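Local coordinates for protein cystatin F (Homo sapiens, PDB 2CH9) that inhibits cysteine proteases such as papain and cathepsin L, more weakly than other cystatins, and forms a disulfide-linked homodimer, at residues V61-V64 with K65-Y69. Sequence-based numbering, arbitrary orientation.
Sequences VQIV and KGLKY
V64 lays CG1 against the CB of K68 at 3.7 Å, the two side chains slanting across each other just past the end of strand 49-63. That branch of V64 sits between the backbone N and the carbonyl carbon (chi1 38°), a rotation that carries it back over K68. K68 in turn runs alongside Q62, the two forming an antiparallel hydrogen-bonded pair: Q62 N donates to K68 O at 2.7 Å, and K68 N returns an almost straight bond (176°) to Q62 O. At their ends one water donates a hydrogen bond to Q62 OE1 and accepts one from K68 NZ, while Q62 NE2 binds the backbone O of G18, the reactive-site residue, and K68 NZ forms a salt bridge with E108 of the same chain. This is the tight turn of an antiparallel beta hairpin, the first hairpin loop of the cystatin fold, and Q62 to G66 form the secondary area of contact with proteases. V64 N closes the turn on G66 O at 2.8 Å, approaching from above the carbonyl plane. On the other face, V61 places CG2 over the ring of Y69, a CH-pi contact 4.1 Å from the centroid and 29° off the normal; V30 and A33 of helix 28-44 also touch the Y69 side chain. A serine in place of Y69 would probably leave V61 CG2 without its aromatic cover and open a gap toward the helix.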
ATOM      1  N   VAL A  61      -8.377  -0.695  -5.386  1.00 52.69           N
ATOM      2  CA  VAL A  61      -8.459  -2.051  -4.875  1.00 52.19           C
ATOM      3  C   VAL A  61      -7.334  -2.842  -5.543  1.00 52.72           C
ATOM      4  O   VAL A  61      -7.020  -2.636  -6.704  1.00 51.29           O
ATOM      5  CB  VAL A  61      -9.831  -2.668  -5.145  1.00 52.78           C
ATOM      6  CG1 VAL A  61     -10.098  -2.752  -6.672  1.00 50.70           C
ATOM      7  CG2 VAL A  61      -9.975  -4.029  -4.472  1.00 51.94           C
ATOM      8  N   GLN A  62      -6.683  -3.703  -4.779  1.00 52.55           N
ATOM      9  CA  GLN A  62      -5.619  -4.510  -5.322  1.00 53.05           C
ATOM     10  C   GLN A  62      -5.910  -5.968  -5.007  1.00 53.57           C
ATOM     11  O   GLN A  62      -6.327  -6.289  -3.886  1.00 53.69           O
ATOM     12  CB  GLN A  62      -4.298  -4.056  -4.701  1.00 52.07           C
ATOM     13  CG  GLN A  62      -3.063  -4.838  -5.121  1.00 52.14           C
ATOM     14  CD  GLN A  62      -1.809  -4.336  -4.413  1.00 53.40           C
ATOM     15  OE1 GLN A  62      -1.889  -3.809  -3.297  1.00 52.80           O
ATOM     16  NE2 GLN A  62      -0.658  -4.458  -5.069  1.00 54.25           N
ATOM     17  N   ILE A  63      -5.697  -6.850  -5.987  1.00 53.78           N
ATOM     18  CA  ILE A  63      -5.789  -8.300  -5.723  1.00 53.87           C
ATOM     19  C   ILE A  63      -4.523  -8.816  -5.051  1.00 53.90           C
ATOM     20  O   ILE A  63      -3.445  -8.791  -5.645  1.00 53.78           O
ATOM     21  CB  ILE A  63      -6.041  -9.150  -6.995  1.00 53.90           C
ATOM     22  CG1 ILE A  63      -7.238  -8.616  -7.790  1.00 54.56           C
ATOM     23  CG2 ILE A  63      -6.234 -10.623  -6.613  1.00 54.35           C
ATOM     24  CD1 ILE A  63      -8.484  -8.373  -6.948  1.00 60.08           C
ATOM     25  N   VAL A  64      -4.659  -9.285  -3.811  1.00 54.11           N
ATOM     26  CA  VAL A  64      -3.542  -9.929  -3.124  1.00 54.28           C
ATOM     27  C   VAL A  64      -4.086 -11.036  -2.221  1.00 54.54           C
ATOM     28  O   VAL A  64      -4.466 -10.802  -1.075  1.00 54.23           O
ATOM     29  CB  VAL A  64      -2.556  -8.887  -2.455  1.00 54.71           C
ATOM     30  CG1 VAL A  64      -3.304  -7.694  -1.858  1.00 56.19           C
ATOM     31  CG2 VAL A  64      -1.596  -9.532  -1.472  1.00 53.48           C
ATOM     32  N   LYS A  65      -4.175 -12.236  -2.797  1.00 54.78           N
ATOM     33  CA  LYS A  65      -4.795 -13.392  -2.144  1.00 55.07           C
ATOM     34  C   LYS A  65      -6.069 -12.959  -1.407  1.00 54.92           C
ATOM     35  O   LYS A  65      -6.303 -13.344  -0.252  1.00 55.07           O
ATOM     36  CB  LYS A  65      -3.818 -14.049  -1.159  1.00 55.68           C
ATOM     37  CG  LYS A  65      -2.392 -14.281  -1.673  1.00 58.31           C
ATOM     38  CD  LYS A  65      -2.264 -15.593  -2.439  1.00 62.42           C
ATOM     39  CE  LYS A  65      -0.882 -16.246  -2.228  1.00 64.85           C
ATOM     40  NZ  LYS A  65       0.261 -15.524  -2.884  1.00 66.07           N
ATOM     41  N   GLY A  66      -6.896 -12.173  -2.090  1.00 54.39           N
ATOM     42  CA  GLY A  66      -8.003 -11.459  -1.467  1.00 53.60           C
ATOM     43  C   GLY A  66      -8.011 -10.053  -2.031  1.00 53.52           C
ATOM     44  O   GLY A  66      -7.334  -9.770  -3.020  1.00 52.90           O
ATOM     45  N   LEU A  67      -8.763  -9.168  -1.389  1.00 53.64           N
ATOM     46  CA  LEU A  67      -8.916  -7.793  -1.850  1.00 53.57           C
ATOM     47  C   LEU A  67      -8.341  -6.793  -0.858  1.00 53.69           C
ATOM     48  O   LEU A  67      -8.768  -6.737   0.298  1.00 53.55           O
ATOM     49  CB  LEU A  67     -10.398  -7.476  -2.101  1.00 53.85           C
ATOM     50  CG  LEU A  67     -11.108  -8.238  -3.251  1.00 54.88           C
ATOM     51  CD1 LEU A  67     -12.491  -7.690  -3.523  1.00 56.99           C
ATOM     52  CD2 LEU A  67     -10.306  -8.224  -4.540  1.00 55.78           C
ATOM     53  N   LYS A  68      -7.367  -6.012  -1.303  1.00 53.76           N
ATOM     54  CA  LYS A  68      -6.823  -4.936  -0.471  1.00 54.37           C
ATOM     55  C   LYS A  68      -7.365  -3.603  -0.971  1.00 54.70           C
ATOM     56  O   LYS A  68      -7.147  -3.220  -2.137  1.00 54.69           O
ATOM     57  CB  LYS A  68      -5.292  -4.922  -0.514  1.00 54.88           C
ATOM     58  CG  LYS A  68      -4.653  -3.949   0.477  1.00 56.12           C
ATOM     59  CD  LYS A  68      -3.256  -3.580   0.084  1.00 60.65           C
ATOM     60  CE  LYS A  68      -2.365  -3.611   1.305  1.00 64.53           C
ATOM     61  NZ  LYS A  68      -1.099  -2.847   1.152  1.00 66.04           N
ATOM     62  N   TYR A  69      -8.097  -2.907  -0.105  1.00 54.08           N
ATOM     63  CA  TYR A  69      -8.639  -1.591  -0.444  1.00 53.83           C
ATOM     64  C   TYR A  69      -7.715  -0.511   0.037  1.00 53.99           C
ATOM     65  O   TYR A  69      -7.175  -0.590   1.139  1.00 54.36           O
ATOM     66  CB  TYR A  69     -10.025  -1.404   0.153  1.00 52.69           C
ATOM     67  CG  TYR A  69     -11.028  -2.363  -0.421  1.00 53.16           C
ATOM     68  CD1 TYR A  69     -11.686  -2.084  -1.624  1.00 51.12           C
ATOM     69  CD2 TYR A  69     -11.289  -3.578   0.204  1.00 51.21           C
ATOM     70  CE1 TYR A  69     -12.596  -2.982  -2.157  1.00 52.62           C
ATOM     71  CE2 TYR A  69     -12.196  -4.479  -0.331  1.00 50.30           C
ATOM     72  CZ  TYR A  69     -12.841  -4.176  -1.499  1.00 52.59           C
ATOM     73  OH  TYR A  69     -13.745  -5.076  -1.999  1.00 53.76           O
TER
HETATM   74  O   HOH W   1       0.153  -4.007  -1.370  1.00 60.44           O